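Putative phospholipase A2 (Oryza sativa, PDB 2WG7) probably catalyses the calcium-dependent hydrolysis of the 2-acyl ester of membrane phospholipids, releasing lysophospholipids and free fatty acids. Local coordinates at residues Y36-G41 / P48-C53. Residues are numbered along the deposited sequence; the frame is centred on the assembly and turned at random.
Sequences YGKYCG and PGERPC. With CA (calcium ion), chain C.
Lys38 and Tyr39 reach side by side from the calcium-binding loop to residues 48-53, a connection without regular structure, and show how two neighbouring side chains can satisfy a run of polar atoms that no sheet pairs. The lysine, extended beyond CG, gives its ammonium two acceptors. Lys38 NZ lies 2.7 Å from Glu50 OE1, in a salt bridge, and 2.9 Å from Arg51 O, where it sits in the carbonyl plane on a lone pair (C=O...N angle 144°). Glu50, bent at chi2 (-67°), crosses the lysine side chain at about a right angle and presents OE1 to the ammonium; its other oxygen, OE2, is taken by Arg21. The preceding carbonyl, that of Glu50, is taken by the hydroxyl of Tyr39: Tyr39 OH donates to Glu50 O over 2.5 Å, tilted 15° from the carbonyl plane, while that oxygen lies in the plane of the phenol ring, at its edge. Nearer the strand the contact turns apolar, with Cys53 SG, disulfide-bonded to Cys23, 3.7 Å from both Gly37 CA and Lys38 CG. Asp57, on helix 55-68, accepts from Tyr39 N and Cys53 N. Tyr39 O binds calcium at 2.3 Å, beside Gly41 O, Tyr44 and Asp64. Tyr39 therefore links the metal site to residues 48-53, and Glu50, both carboxylate oxygens matched to cationic partners, probably favours its ionised form.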
loop_
_atom_site.group_PDB
_atom_site.type_symbol
_atom_site.label_atom_id
_atom_site.label_comp_id
_atom_site.label_asym_id
_atom_site.label_seq_id
_atom_site.Cartn_x
_atom_site.Cartn_y
_atom_site.Cartn_z
ATOM N N TYR A 36 -8.243 -0.222 0.136
ATOM C CA TYR A 36 -8.567 0.428 1.405
ATOM C C TYR A 36 -8.029 1.854 1.373
ATOM O O TYR A 36 -6.859 2.064 1.073
ATOM C CB TYR A 36 -7.934 -0.381 2.550
ATOM C CG TYR A 36 -8.067 0.194 3.945
ATOM C CD1 TYR A 36 -8.919 -0.399 4.879
ATOM C CD2 TYR A 36 -7.318 1.310 4.346
ATOM C CE1 TYR A 36 -9.038 0.105 6.166
ATOM C CE2 TYR A 36 -7.439 1.836 5.635
ATOM C CZ TYR A 36 -8.297 1.222 6.539
ATOM O OH TYR A 36 -8.418 1.710 7.821
ATOM N N GLY A 37 -8.884 2.827 1.681
ATOM C CA GLY A 37 -8.516 4.239 1.548
ATOM C C GLY A 37 -8.267 4.567 0.082
ATOM O O GLY A 37 -8.940 4.030 -0.797
ATOM N N LYS A 38 -7.296 5.439 -0.173
ATOM C CA LYS A 38 -6.921 5.827 -1.530
ATOM C C LYS A 38 -5.620 5.150 -1.988
ATOM O O LYS A 38 -5.308 5.156 -3.182
ATOM C CB LYS A 38 -6.767 7.352 -1.636
ATOM C CG LYS A 38 -8.009 8.165 -1.308
ATOM C CD LYS A 38 -7.683 9.676 -1.325
ATOM C CE LYS A 38 -8.847 10.512 -0.815
ATOM N NZ LYS A 38 -8.451 11.941 -0.593
ATOM N N TYR A 39 -4.883 4.564 -1.041
ATOM C CA TYR A 39 -3.522 4.061 -1.291
ATOM C C TYR A 39 -3.254 2.585 -0.936
ATOM O O TYR A 39 -2.319 1.991 -1.467
ATOM C CB TYR A 39 -2.482 4.936 -0.570
ATOM C CG TYR A 39 -2.437 6.389 -1.032
ATOM C CD1 TYR A 39 -3.189 7.366 -0.386
ATOM C CD2 TYR A 39 -1.630 6.776 -2.106
ATOM C CE1 TYR A 39 -3.141 8.714 -0.796
ATOM C CE2 TYR A 39 -1.571 8.118 -2.531
ATOM C CZ TYR A 39 -2.332 9.076 -1.871
ATOM O OH TYR A 39 -2.288 10.389 -2.277
ATOM N N CYS A 40 -4.016 2.007 -0.011
ATOM C CA CYS A 40 -3.724 0.642 0.435
ATOM C C CYS A 40 -4.277 -0.390 -0.533
ATOM O O CYS A 40 -5.487 -0.484 -0.727
ATOM C CB CYS A 40 -4.243 0.373 1.854
ATOM S SG CYS A 40 -3.374 1.226 3.187
ATOM N N GLY A 41 -3.378 -1.151 -1.148
ATOM C CA GLY A 41 -3.763 -2.199 -2.088
ATOM C C GLY A 41 -2.748 -2.323 -3.207
ATOM O O GLY A 41 -2.057 -1.358 -3.545
ATOM N N PRO A 48 -2.088 12.326 -7.356
ATOM C CA PRO A 48 -1.183 13.331 -6.799
ATOM C C PRO A 48 -1.910 14.364 -5.949
ATOM O O PRO A 48 -2.942 14.907 -6.368
ATOM C CB PRO A 48 -0.600 13.990 -8.049
ATOM C CG PRO A 48 -0.554 12.886 -9.034
ATOM C CD PRO A 48 -1.784 12.052 -8.773
ATOM N N GLY A 49 -1.384 14.608 -4.749
ATOM C CA GLY A 49 -1.980 15.574 -3.820
ATOM C C GLY A 49 -3.097 15.044 -2.930
ATOM O O GLY A 49 -3.495 15.714 -1.965
ATOM N N GLU A 50 -3.618 13.851 -3.245
ATOM C CA GLU A 50 -4.751 13.303 -2.492
ATOM C C GLU A 50 -4.343 12.943 -1.076
ATOM O O GLU A 50 -3.410 12.167 -0.869
ATOM C CB GLU A 50 -5.348 12.078 -3.187
ATOM C CG GLU A 50 -6.138 12.398 -4.444
ATOM C CD GLU A 50 -7.413 13.172 -4.169
ATOM O OE1 GLU A 50 -8.070 12.922 -3.133
ATOM O OE2 GLU A 50 -7.767 14.025 -5.005
ATOM N N ARG A 51 -5.038 13.509 -0.099
ATOM C CA ARG A 51 -4.704 13.229 1.287
ATOM C C ARG A 51 -5.202 11.832 1.692
ATOM O O ARG A 51 -6.285 11.401 1.266
ATOM C CB ARG A 51 -5.228 14.331 2.213
ATOM C CG ARG A 51 -6.696 14.252 2.508
ATOM C CD ARG A 51 -6.922 13.979 3.976
ATOM N NE ARG A 51 -7.060 15.185 4.798
ATOM C CZ ARG A 51 -7.372 16.405 4.355
ATOM N NH1 ARG A 51 -7.473 17.410 5.220
ATOM N NH2 ARG A 51 -7.590 16.633 3.063
ATOM N N PRO A 52 -4.397 11.110 2.491
ATOM C CA PRO A 52 -4.781 9.759 2.902
ATOM C C PRO A 52 -6.005 9.793 3.815
ATOM O O PRO A 52 -6.264 10.809 4.467
ATOM C CB PRO A 52 -3.537 9.253 3.647
ATOM C CG PRO A 52 -2.843 10.505 4.125
ATOM C CD PRO A 52 -3.093 11.517 3.053
ATOM N N CYS A 53 -6.750 8.691 3.853
ATOM C CA CYS A 53 -8.037 8.638 4.550
ATOM C C CYS A 53 -7.934 8.418 6.064
ATOM O O CYS A 53 -8.860 8.762 6.810
ATOM C CB CYS A 53 -8.921 7.557 3.920
ATOM S SG CYS A 53 -9.170 7.802 2.167
HETATM CA CA CA C . -1.137 0.943 -3.194
HETATM O O HOH W 1 -0.313 -0.447 -0.969
HETATM O O HOH W 2 -0.080 0.420 -5.303
#